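T9SS C-terminal target domain-containing protein (Bacteroides cellulosilyticus, PDB 5JVK) is a family 39 glycoside hydrolase of a gut symbiont and probably hydrolyses the glycosidic bonds of carbohydrate chains. Local coordinates at residues R132-L137 with W337-G342; K465-L468 with C474-P477; H141-P144 with K148-M151; L363-Y368 with L432-D437; E325-R328 with K332-S335. All coordinates share one frame; numbering follows the deposited sequence.

Contact 1. Residues R132-L137 with W337-G342; sequences RIRTDL and WVTEIG
With chi1 at -180° and the chain extended through to NE, Arg134 reaches straight across the interior of the (β/α)8 barrel, while Glu340, its CG turned back beside its own backbone N, brings its carboxylate round to meet it. Strands 132-138 and 335-341, the second and seventh of the barrel, are not neighbours, so a long side chain such as that of Arg134 is needed to bridge the 8.8 Å between their axes. Arg134 NH1 donates to Glu340 OE2 at 2.9 Å in a salt bridge that uses the anti lone pair of the oxygen; the acceptor lies 27° out of the guanidinium plane and the bond is bent. On the way Arg134 CD passes 3.2 Å from Thr339 O, and NE comes to 3.5 Å from Thr339 CB, with Thr339 OG1, itself bonded to Glu219 and His288, over one face of the guanidinium.

Arginine suits this buried place because its several N-H groups can be shared out: NE pairs with Glu219 and NH2 with Asn222. Glu340 OE1 is held in turn by Tyr290 OH. Glu340 sits near the C-terminal end of the seventh strand, where clan GH-A enzymes carry their nucleophile, which is consistent with a catalytic role. A bound glycerol lies close to its side chain.

Earlier along both strands, Trp337 meets Arg132, whose NE is bonded to Leu104 O. The two planes stand 89° apart, so the indole comes edge-on to the guanidinium: Trp337 CZ3 lies over one face of that group, toward its rim, 4.0 Å from Arg132 NH1.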
# COMPACT_ATOMS: atom_id res chain seq x y z
N ARG A 132 -2.89 -7.51 -2.48
CA ARG A 132 -3.89 -7.47 -1.42
C ARG A 132 -4.57 -6.11 -1.38
O ARG A 132 -3.96 -5.10 -1.75
CB ARG A 132 -3.25 -7.74 -0.06
CG ARG A 132 -2.61 -9.11 0.08
CD ARG A 132 -1.95 -9.25 1.44
NE ARG A 132 -1.21 -10.51 1.58
CZ ARG A 132 -1.74 -11.70 1.84
NH1 ARG A 132 -3.06 -11.86 1.98
NH2 ARG A 132 -0.94 -12.76 1.95
N ILE A 133 -5.83 -6.09 -0.95
CA ILE A 133 -6.53 -4.84 -0.67
C ILE A 133 -7.26 -4.93 0.66
O ILE A 133 -7.67 -6.02 1.07
CB ILE A 133 -7.51 -4.42 -1.80
CG1 ILE A 133 -8.61 -5.47 -2.04
CG2 ILE A 133 -6.74 -4.11 -3.07
CD1 ILE A 133 -9.90 -5.24 -1.28
N ARG A 134 -7.40 -3.79 1.33
CA ARG A 134 -8.13 -3.70 2.59
C ARG A 134 -9.29 -2.73 2.41
O ARG A 134 -9.11 -1.64 1.85
CB ARG A 134 -7.21 -3.21 3.71
CG ARG A 134 -7.88 -3.08 5.07
CD ARG A 134 -6.84 -2.76 6.13
NE ARG A 134 -7.38 -2.63 7.48
CZ ARG A 134 -7.71 -1.48 8.09
NH1 ARG A 134 -7.59 -0.30 7.49
NH2 ARG A 134 -8.17 -1.52 9.33
N THR A 135 -10.47 -3.12 2.89
CA THR A 135 -11.61 -2.21 2.91
C THR A 135 -12.58 -2.54 4.05
O THR A 135 -12.52 -3.61 4.65
CB THR A 135 -12.34 -2.18 1.55
OG1 THR A 135 -13.24 -1.07 1.51
CG2 THR A 135 -13.10 -3.48 1.28
N ASP A 136 -13.46 -1.58 4.32
CA ASP A 136 -14.35 -1.64 5.48
C ASP A 136 -15.61 -2.44 5.21
O ASP A 136 -16.05 -2.56 4.06
CB ASP A 136 -14.75 -0.23 5.91
CG ASP A 136 -13.57 0.61 6.34
OD1 ASP A 136 -13.13 0.47 7.50
OD2 ASP A 136 -13.09 1.41 5.50
N LEU A 137 -16.16 -2.98 6.28
CA LEU A 137 -17.50 -3.54 6.26
C LEU A 137 -18.17 -3.16 7.58
O LEU A 137 -17.69 -3.52 8.65
CB LEU A 137 -17.44 -5.06 6.09
CG LEU A 137 -18.75 -5.83 5.87
CD1 LEU A 137 -19.54 -5.98 7.16
CD2 LEU A 137 -19.60 -5.18 4.79
N TRP A 337 -0.04 -8.34 11.10
CA TRP A 337 -0.49 -7.71 9.87
C TRP A 337 -0.39 -6.19 9.97
O TRP A 337 -1.00 -5.59 10.85
CB TRP A 337 -1.93 -8.13 9.58
CG TRP A 337 -2.06 -9.59 9.32
CD1 TRP A 337 -2.07 -10.59 10.25
CD2 TRP A 337 -2.18 -10.23 8.04
NE1 TRP A 337 -2.20 -11.81 9.63
CE2 TRP A 337 -2.27 -11.62 8.27
CE3 TRP A 337 -2.23 -9.75 6.72
CZ2 TRP A 337 -2.40 -12.54 7.23
CZ3 TRP A 337 -2.36 -10.68 5.69
CH2 TRP A 337 -2.45 -12.06 5.95
N VAL A 338 0.37 -5.56 9.07
CA VAL A 338 0.51 -4.10 9.07
C VAL A 338 -0.63 -3.54 8.20
O VAL A 338 -0.44 -3.20 7.04
CB VAL A 338 1.91 -3.67 8.58
CG1 VAL A 338 2.07 -2.15 8.69
CG2 VAL A 338 2.99 -4.39 9.37
N THR A 339 -1.81 -3.47 8.80
CA THR A 339 -3.04 -3.17 8.06
C THR A 339 -3.22 -1.71 7.65
O THR A 339 -4.05 -1.40 6.80
CB THR A 339 -4.30 -3.66 8.81
OG1 THR A 339 -4.38 -3.03 10.09
CG2 THR A 339 -4.25 -5.18 8.99
N GLU A 340 -2.44 -0.80 8.26
CA GLU A 340 -2.26 0.55 7.72
C GLU A 340 -0.84 1.05 7.97
O GLU A 340 -0.33 0.95 9.08
CB GLU A 340 -3.24 1.56 8.33
CG GLU A 340 -4.71 1.34 8.01
CD GLU A 340 -5.60 2.45 8.55
OE1 GLU A 340 -5.10 3.53 8.93
OE2 GLU A 340 -6.83 2.23 8.62
N ILE A 341 -0.21 1.57 6.92
CA ILE A 341 0.97 2.41 7.07
C ILE A 341 1.00 3.36 5.88
O ILE A 341 0.63 2.97 4.77
CB ILE A 341 2.27 1.58 7.19
CG1 ILE A 341 3.47 2.49 7.49
CG2 ILE A 341 2.53 0.75 5.93
CD1 ILE A 341 4.72 1.74 7.89
N GLY A 342 1.40 4.61 6.10
CA GLY A 342 1.43 5.58 5.02
C GLY A 342 1.95 6.94 5.40
O GLY A 342 2.11 7.26 6.58

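Contact 2. Residues K465-L468 with C474-P477; sequences KLRL and CEMP
The guanidinium of Arg467 and the carboxylate of Glu475 meet with their planes 70° apart, Glu475 OE1 lying at the guanidinium edge, near its plane. The bond from Arg467 NH1 to this oxygen is a weak one, 3.5 Å long, and forms part of a salt bridge. The other oxygen, OE2, turns back onto the aliphatic part of the arginine and lies 3.3 Å from Arg467 CD. A bend at chi3 (-55°) turns the end of Arg467 toward Glu475, whose extended chain it crosses at about a right angle.

Both residues belong to a β-hairpin made by strand 466-469 and the short, weakly bonded strand 475-476, an outermost strand of a six-stranded antiparallel sheet. The two strands of the hairpin are tied by Met476 N, which donates to Leu468 O at 2.9 Å and nearly straight, 170°. Glu475 CA adds a C-H···O contact to the same oxygen. A water completes the link: it accepts from Leu468 N and donates to Met476 O at 2.8 Å, bridging amide and carbonyl across the hairpin.

The leucine suits the buried side. Leu468 CD2 rests 3.9 Å from Met476 CB, and Leu468 also packs on Leu478 and on Gln494 and Leu496 of strand 494-498. Methionine, flexible and only partly exposed, fits the margin of this apolar patch, whereas the charged pair suits the solvent side. With so long an ion pair in an exposed place, the hairpin's cohesion probably owes more to its backbone bond, the bridging water and Leu468 than to electrostatics.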
# COMPACT_ATOMS: atom_id res chain seq x y z
N LYS A 465 27.40 -7.86 -16.07
CA LYS A 465 26.20 -8.54 -15.56
C LYS A 465 25.29 -7.64 -14.69
O LYS A 465 24.46 -8.16 -13.94
CB LYS A 465 26.59 -9.79 -14.76
CG LYS A 465 27.37 -10.83 -15.55
CD LYS A 465 27.70 -12.04 -14.70
CE LYS A 465 28.63 -13.00 -15.42
NZ LYS A 465 29.09 -14.12 -14.54
N LEU A 466 25.43 -6.32 -14.79
CA LEU A 466 24.65 -5.38 -13.99
C LEU A 466 23.93 -4.33 -14.83
O LEU A 466 24.50 -3.81 -15.80
CB LEU A 466 25.55 -4.69 -12.95
CG LEU A 466 26.07 -5.56 -11.80
CD1 LEU A 466 27.12 -4.81 -11.00
CD2 LEU A 466 24.95 -6.04 -10.90
N ARG A 467 22.68 -4.05 -14.46
CA ARG A 467 21.92 -2.91 -14.99
C ARG A 467 21.54 -2.01 -13.83
O ARG A 467 21.15 -2.50 -12.77
CB ARG A 467 20.64 -3.39 -15.68
CG ARG A 467 20.80 -3.82 -17.13
CD ARG A 467 19.44 -3.84 -17.82
NE ARG A 467 18.48 -4.69 -17.11
CZ ARG A 467 17.15 -4.58 -17.15
NH1 ARG A 467 16.55 -3.64 -17.88
NH2 ARG A 467 16.40 -5.43 -16.44
N LEU A 468 21.64 -0.70 -14.02
CA LEU A 468 21.26 0.29 -13.01
C LEU A 468 19.90 0.89 -13.35
O LEU A 468 19.74 1.48 -14.41
CB LEU A 468 22.31 1.39 -12.93
CG LEU A 468 22.08 2.52 -11.92
CD1 LEU A 468 22.00 1.98 -10.50
CD2 LEU A 468 23.20 3.55 -12.03
N CYS A 474 13.60 4.09 -15.02
CA CYS A 474 14.54 4.61 -16.02
C CYS A 474 15.90 3.93 -15.86
O CYS A 474 16.42 3.84 -14.76
CB CYS A 474 14.68 6.14 -15.90
SG CYS A 474 16.11 6.86 -16.74
N GLU A 475 16.45 3.45 -16.97
CA GLU A 475 17.76 2.79 -16.97
C GLU A 475 18.87 3.83 -17.10
O GLU A 475 18.75 4.78 -17.88
CB GLU A 475 17.86 1.77 -18.11
CG GLU A 475 19.16 0.97 -18.09
CD GLU A 475 19.10 -0.32 -18.89
OE1 GLU A 475 18.00 -0.79 -19.24
OE2 GLU A 475 20.19 -0.87 -19.16
N MET A 476 19.94 3.63 -16.34
CA MET A 476 21.10 4.52 -16.33
C MET A 476 22.36 3.70 -16.61
O MET A 476 22.40 2.51 -16.28
CB MET A 476 21.25 5.19 -14.96
CG MET A 476 20.09 6.08 -14.55
SD MET A 476 20.11 6.45 -12.78
CE MET A 476 21.66 7.33 -12.62
N PRO A 477 23.39 4.31 -17.22
CA PRO A 477 24.67 3.61 -17.33
C PRO A 477 25.39 3.56 -15.98
O PRO A 477 25.08 4.34 -15.08
CB PRO A 477 25.45 4.47 -18.33
CG PRO A 477 24.90 5.84 -18.15
CD PRO A 477 23.44 5.65 -17.84
O HOH W 1 22.86 -0.20 -16.95

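Contact 3. Residues H141-P144 with K148-M151; sequences HVEP and KYVM
Glu143 and Tyr149 lie side by side and point the same way, carboxylate and phenol planes 65° apart, where the short helix 139-142 ends in the loop after the second strand of the (β/α)8 barrel. With its CG anti to the backbone N (chi1 -175°) and the chain extended, Glu143 carries its carboxylate to the ring edge: its CD is 3.7 Å from Tyr149 CE2, and OE1 lies in the ring plane. Glu143 is buried, but OE2 takes bonds from Tyr181 OH and Gly147 N and OE1 from Trp139 NE1. Replacing Glu143 by an alanine would probably leave the Tyr181 hydroxyl, the Trp139 indole and the Gly147 amide without their partner. Tyr149 also meets the ring of Tyr206 in helix 194-211, their planes about 20° apart.

Beyond this pair, Pro144 and Val150 cross at about a right angle, Pro144 CG touching Val150 CG1 at 3.8 Å; the compact, rigid proline suits a chain that must leave the helix and turn back. The two arms are joined by Val150 N, which donates to Val142 O at 2.9 Å in the carbonyl plane. In addition, a C-H···O contact brings Val142 CA to 3.3 Å from Val150 O.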
# COMPACT_ATOMS: atom_id res chain seq x y z
N HIS A 141 -24.45 -2.14 8.42
CA HIS A 141 -24.91 -2.50 7.07
C HIS A 141 -25.18 -4.00 6.89
O HIS A 141 -26.04 -4.37 6.09
CB HIS A 141 -23.92 -2.00 6.01
CG HIS A 141 -23.79 -0.51 5.95
ND1 HIS A 141 -22.64 0.12 5.54
CD2 HIS A 141 -24.67 0.48 6.25
CE1 HIS A 141 -22.81 1.43 5.58
NE2 HIS A 141 -24.04 1.67 6.02
N VAL A 142 -24.46 -4.86 7.61
CA VAL A 142 -24.68 -6.32 7.53
C VAL A 142 -25.93 -6.77 8.31
O VAL A 142 -26.65 -7.66 7.85
CB VAL A 142 -23.42 -7.14 7.93
CG1 VAL A 142 -23.74 -8.53 8.48
CG2 VAL A 142 -22.52 -7.29 6.72
N GLU A 143 -26.17 -6.17 9.48
CA GLU A 143 -27.32 -6.51 10.33
C GLU A 143 -28.18 -5.25 10.54
O GLU A 143 -28.05 -4.58 11.57
CB GLU A 143 -26.81 -7.09 11.66
CG GLU A 143 -27.88 -7.60 12.62
CD GLU A 143 -27.32 -8.32 13.84
OE1 GLU A 143 -26.10 -8.23 14.10
OE2 GLU A 143 -28.10 -8.96 14.56
N PRO A 144 -29.05 -4.90 9.56
CA PRO A 144 -29.89 -3.70 9.70
C PRO A 144 -30.95 -3.80 10.81
O PRO A 144 -31.34 -2.78 11.38
CB PRO A 144 -30.56 -3.56 8.32
CG PRO A 144 -29.91 -4.56 7.43
CD PRO A 144 -29.37 -5.63 8.32
N LYS A 148 -31.43 -10.37 11.60
CA LYS A 148 -31.69 -10.44 10.16
C LYS A 148 -30.48 -9.90 9.42
O LYS A 148 -30.04 -8.77 9.68
CB LYS A 148 -32.93 -9.61 9.82
CG LYS A 148 -34.19 -10.08 10.53
CD LYS A 148 -35.46 -9.49 9.92
CE LYS A 148 -35.89 -10.24 8.67
NZ LYS A 148 -37.06 -9.59 8.00
N TYR A 149 -29.94 -10.69 8.50
CA TYR A 149 -28.67 -10.39 7.84
C TYR A 149 -28.80 -10.09 6.36
O TYR A 149 -29.77 -10.51 5.71
CB TYR A 149 -27.70 -11.55 8.04
CG TYR A 149 -27.47 -11.93 9.48
CD1 TYR A 149 -27.63 -13.25 9.91
CD2 TYR A 149 -27.10 -10.97 10.43
CE1 TYR A 149 -27.42 -13.60 11.24
CE2 TYR A 149 -26.89 -11.31 11.76
CZ TYR A 149 -27.05 -12.63 12.16
OH TYR A 149 -26.84 -12.96 13.48
N VAL A 150 -27.82 -9.37 5.83
CA VAL A 150 -27.72 -9.06 4.41
C VAL A 150 -26.28 -8.69 4.05
O VAL A 150 -25.57 -8.10 4.87
CB VAL A 150 -28.70 -7.92 4.00
CG1 VAL A 150 -28.33 -6.60 4.67
CG2 VAL A 150 -28.75 -7.77 2.48
N MET A 151 -25.84 -9.07 2.85
CA MET A 151 -24.51 -8.73 2.34
C MET A 151 -24.65 -7.50 1.44
O MET A 151 -25.30 -7.58 0.40
CB MET A 151 -23.93 -9.91 1.56
CG MET A 151 -22.50 -9.73 1.07
SD MET A 151 -21.29 -9.37 2.36
CE MET A 151 -21.41 -10.85 3.37

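Contact 4. Residues L363-Y368 with L432-D437; sequences LSRRHY and LAFGQD
The last turn of helix 350-366 lies against strand 429-436 with its backbone well separated, Arg366 CA and Phe434 CA being 8.1 Å apart, so side chains alone span the gap and no hydrogen bond crosses it. The helix belongs to the (β/α)8 barrel, following its seventh strand; the strand belongs to the six-stranded antiparallel sheet packed beside the barrel.

Phe434 reaches across to the helix. Its CE1 approaches Arg365 CG obliquely at 3.7 Å, and Arg366 N lies at the ring edge, in its plane. A phenylalanine is long enough to reach the helix backbone, and on the sheet its ring meets that of Phe442. Arg365 offers Phe434 only the base of its side chain: bends at chi2 (71°) and chi3 (65°) carry the guanidinium off to Asp105 and to the carbonyls of Lys416 and Tyr418, which satisfies a buried charge.

Arg366 does the reverse and stays extended, its NH2 bonded to Asp426 and Thr423. Leu432 suits its place because a methyl of its branched end can lie on the flat guanidinium without competing for its N-H groups. Leu432 CD2 sits over one face of the Arg366 guanidinium, toward its rim, 3.9 Å from NE, while His367 CE1 lies over the opposite face, also toward the rim, 3.6 Å above the plane.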
# COMPACT_ATOMS: atom_id res chain seq x y z
N LEU A 363 12.53 -2.14 3.27
CA LEU A 363 12.87 -2.43 4.67
C LEU A 363 11.98 -3.52 5.29
O LEU A 363 12.45 -4.31 6.11
CB LEU A 363 12.83 -1.16 5.52
CG LEU A 363 13.92 -0.12 5.24
CD1 LEU A 363 13.59 1.20 5.92
CD2 LEU A 363 15.29 -0.60 5.67
N SER A 364 10.71 -3.56 4.91
CA SER A 364 9.79 -4.60 5.39
C SER A 364 10.25 -6.01 4.97
O SER A 364 10.30 -6.92 5.80
CB SER A 364 8.36 -4.35 4.90
OG SER A 364 7.50 -5.41 5.23
N ARG A 365 10.61 -6.16 3.70
CA ARG A 365 11.15 -7.43 3.19
C ARG A 365 12.51 -7.76 3.83
O ARG A 365 12.79 -8.93 4.10
CB ARG A 365 11.28 -7.38 1.66
CG ARG A 365 11.59 -8.72 0.99
CD ARG A 365 10.42 -9.69 1.02
NE ARG A 365 9.27 -9.20 0.24
CZ ARG A 365 9.16 -9.24 -1.09
NH1 ARG A 365 10.14 -9.72 -1.86
NH2 ARG A 365 8.06 -8.77 -1.67
N ARG A 366 13.34 -6.74 4.05
CA ARG A 366 14.64 -6.93 4.72
C ARG A 366 14.48 -7.61 6.07
O ARG A 366 15.14 -8.61 6.35
CB ARG A 366 15.34 -5.59 4.90
CG ARG A 366 16.75 -5.67 5.49
CD ARG A 366 17.17 -4.32 6.04
NE ARG A 366 18.50 -4.37 6.64
CZ ARG A 366 19.03 -3.40 7.39
NH1 ARG A 366 18.36 -2.28 7.67
NH2 ARG A 366 20.26 -3.57 7.88
N HIS A 367 13.60 -7.06 6.90
CA HIS A 367 13.28 -7.60 8.22
C HIS A 367 11.97 -8.40 8.15
O HIS A 367 11.07 -8.19 8.98
CB HIS A 367 13.14 -6.46 9.24
CG HIS A 367 14.31 -5.52 9.28
ND1 HIS A 367 15.47 -5.80 9.97
CD2 HIS A 367 14.49 -4.30 8.72
CE1 HIS A 367 16.31 -4.80 9.83
NE2 HIS A 367 15.74 -3.87 9.08
N TYR A 368 11.87 -9.31 7.18
CA TYR A 368 10.60 -9.98 6.86
C TYR A 368 9.93 -10.61 8.08
O TYR A 368 10.53 -11.45 8.76
CB TYR A 368 10.75 -11.05 5.77
CG TYR A 368 9.41 -11.61 5.33
CD1 TYR A 368 8.54 -10.84 4.55
CD2 TYR A 368 9.00 -12.89 5.71
CE1 TYR A 368 7.31 -11.34 4.16
CE2 TYR A 368 7.77 -13.39 5.32
CZ TYR A 368 6.92 -12.61 4.54
OH TYR A 368 5.70 -13.10 4.15
N LEU A 432 21.55 -2.81 0.14
CA LEU A 432 20.95 -4.07 0.57
C LEU A 432 20.83 -5.02 -0.62
O LEU A 432 20.53 -4.58 -1.72
CB LEU A 432 19.55 -3.81 1.13
CG LEU A 432 19.37 -2.68 2.14
CD1 LEU A 432 17.89 -2.44 2.40
CD2 LEU A 432 20.11 -2.98 3.43
N ALA A 433 21.06 -6.31 -0.38
CA ALA A 433 20.97 -7.35 -1.41
C ALA A 433 19.75 -8.24 -1.18
O ALA A 433 19.49 -8.65 -0.05
CB ALA A 433 22.24 -8.18 -1.43
N PHE A 434 19.03 -8.54 -2.25
CA PHE A 434 17.89 -9.46 -2.21
C PHE A 434 18.12 -10.53 -3.27
O PHE A 434 18.94 -10.36 -4.17
CB PHE A 434 16.59 -8.72 -2.49
CG PHE A 434 16.21 -7.75 -1.41
CD1 PHE A 434 15.33 -8.12 -0.40
CD2 PHE A 434 16.74 -6.47 -1.39
CE1 PHE A 434 14.98 -7.23 0.60
CE2 PHE A 434 16.40 -5.57 -0.39
CZ PHE A 434 15.51 -5.95 0.60
N GLY A 435 17.39 -11.64 -3.16
CA GLY A 435 17.62 -12.76 -4.05
C GLY A 435 16.71 -13.96 -3.89
O GLY A 435 15.72 -13.92 -3.18
N GLN A 436 17.10 -15.03 -4.58
CA GLN A 436 16.31 -16.25 -4.68
C GLN A 436 17.19 -17.45 -4.38
O GLN A 436 18.27 -17.59 -4.97
CB GLN A 436 15.75 -16.36 -6.10
CG GLN A 436 14.62 -17.36 -6.28
CD GLN A 436 14.01 -17.32 -7.67
OE1 GLN A 436 14.62 -16.80 -8.62
NE2 GLN A 436 12.81 -17.87 -7.81
N ASP A 437 16.75 -18.29 -3.44
CA ASP A 437 17.37 -19.59 -3.16
C ASP A 437 18.90 -19.53 -3.00
O ASP A 437 19.63 -20.41 -3.48
CB ASP A 437 16.95 -20.61 -4.24
CG ASP A 437 15.42 -20.83 -4.30
OD1 ASP A 437 14.68 -20.31 -3.43
OD2 ASP A 437 14.95 -21.54 -5.23

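Contact 5. Residues E325-R328 with K332-S335; sequences ENLR and KELS
The loop that leads from helix 312-325 into strand 335-341, the seventh strand of the (β/α)8 barrel, doubles back on itself here, at the N-terminal end of that strand. Arg328 N donates to Lys332 O at 3.2 Å with an angle of 166°, closing the turn between the two arms. A water makes the second link, donating to Asn326 O and accepting from Leu334 N at 2.8 Å.

Arg328 has the largest share of the contact. Its CG lies 3.3 Å from Lys332 O, the same oxygen that its backbone amide holds, and its CD rests 3.9 Å from Leu334 CD2, the two side chains crossing at about a right angle. A bend at chi3 (77°) then turns the guanidinium so that Lys332 CB comes at its edge. Arginine suits the place because its aliphatic part can cover a leucine while its end serves two polar groups, NH2 bonding to Asp280 O and NH1 pairing with Asp330. With an alanine in place of Arg328, Asp330 would probably lose its cationic mate, Asp280 O a donor, and Leu334 part of its cover.

Leu334 is the buried residue of the turn, also packed on Ile270 and Leu274 of helix 270-275, as befits an apolar side chain turned against a helix just before the strand begins. Lys332 and Glu333, at the exposed surface, suit the solvent side. Glu333 nevertheless gives its base to an apolar neighbour: Leu327 CD2 lies 3.9 Å from Glu333 CA and 4.0 Å from Glu333 CB.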
# COMPACT_ATOMS: atom_id res chain seq x y z
N GLU A 325 8.20 -15.85 20.75
CA GLU A 325 8.35 -16.20 22.18
C GLU A 325 7.04 -16.42 22.94
O GLU A 325 7.07 -16.93 24.07
CB GLU A 325 9.19 -15.13 22.89
CG GLU A 325 10.64 -15.11 22.45
CD GLU A 325 11.49 -14.07 23.16
OE1 GLU A 325 10.93 -13.19 23.85
OE2 GLU A 325 12.73 -14.13 23.01
N ASN A 326 5.90 -16.05 22.35
CA ASN A 326 4.59 -16.19 23.00
C ASN A 326 3.61 -16.89 22.07
O ASN A 326 2.65 -16.30 21.58
CB ASN A 326 4.05 -14.81 23.43
CG ASN A 326 4.96 -14.11 24.42
OD1 ASN A 326 4.69 -14.12 25.62
ND2 ASN A 326 6.04 -13.52 23.93
N LEU A 327 3.86 -18.18 21.85
CA LEU A 327 3.06 -19.00 20.94
C LEU A 327 1.67 -19.30 21.52
O LEU A 327 1.42 -19.12 22.71
CB LEU A 327 3.78 -20.31 20.63
CG LEU A 327 5.15 -20.23 19.96
CD1 LEU A 327 5.80 -21.60 19.93
CD2 LEU A 327 5.05 -19.65 18.56
N ARG A 328 0.78 -19.78 20.65
CA ARG A 328 -0.54 -20.26 21.06
C ARG A 328 -0.41 -21.64 21.73
O ARG A 328 0.67 -22.24 21.71
CB ARG A 328 -1.47 -20.37 19.86
CG ARG A 328 -1.75 -19.05 19.14
CD ARG A 328 -2.59 -19.29 17.90
NE ARG A 328 -4.00 -19.51 18.24
CZ ARG A 328 -4.80 -20.44 17.72
NH1 ARG A 328 -4.37 -21.31 16.80
NH2 ARG A 328 -6.06 -20.51 18.13
N LYS A 332 1.01 -22.63 17.22
CA LYS A 332 1.00 -21.80 16.02
C LYS A 332 1.40 -20.39 16.43
O LYS A 332 1.03 -19.91 17.51
CB LYS A 332 -0.37 -21.79 15.35
CG LYS A 332 -0.87 -23.15 14.87
CD LYS A 332 -0.09 -23.68 13.68
CE LYS A 332 -0.40 -25.15 13.42
NZ LYS A 332 0.53 -25.77 12.44
N GLU A 333 2.16 -19.73 15.56
CA GLU A 333 2.64 -18.38 15.80
C GLU A 333 1.56 -17.39 15.39
O GLU A 333 0.93 -17.57 14.35
CB GLU A 333 3.91 -18.17 14.99
CG GLU A 333 4.67 -16.91 15.33
CD GLU A 333 6.08 -16.93 14.78
OE1 GLU A 333 6.37 -16.16 13.84
OE2 GLU A 333 6.89 -17.72 15.29
N LEU A 334 1.34 -16.35 16.20
CA LEU A 334 0.42 -15.28 15.82
C LEU A 334 1.04 -14.44 14.70
O LEU A 334 2.17 -13.96 14.83
CB LEU A 334 0.09 -14.37 17.00
CG LEU A 334 -0.75 -14.93 18.16
CD1 LEU A 334 -0.89 -13.87 19.24
CD2 LEU A 334 -2.12 -15.39 17.68
N SER A 335 0.31 -14.29 13.60
CA SER A 335 0.76 -13.46 12.48
C SER A 335 0.56 -11.97 12.81
O SER A 335 -0.39 -11.61 13.51
CB SER A 335 0.02 -13.83 11.19
OG SER A 335 -1.38 -13.80 11.38
O HOH W 2 2.40 -15.82 18.69

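Contact 1 lies inside the barrel, its centre about 8 Å from that of the chain, and the Glu340 side chain comes within about 3 Å, nearest atoms, of a glycerol that probably came from the crystallisation liquor but may mark the pocket; it also bonds to Asp136 OD2. Contacts 3 and 5 continue its two strands in opposite directions. Contact 3 follows strand 132-138 and touches contact 1 where Leu137 CD1 meets Val142 CG2; contact 5 leads into strand 335-341, its centre about 22 Å from that of contact 1. Contact 4 joins the barrel to the antiparallel sheet that contact 2 borders, their centres about 20 Å apart, whereas contacts 2 and 3 are separated by about 55 Å between centres.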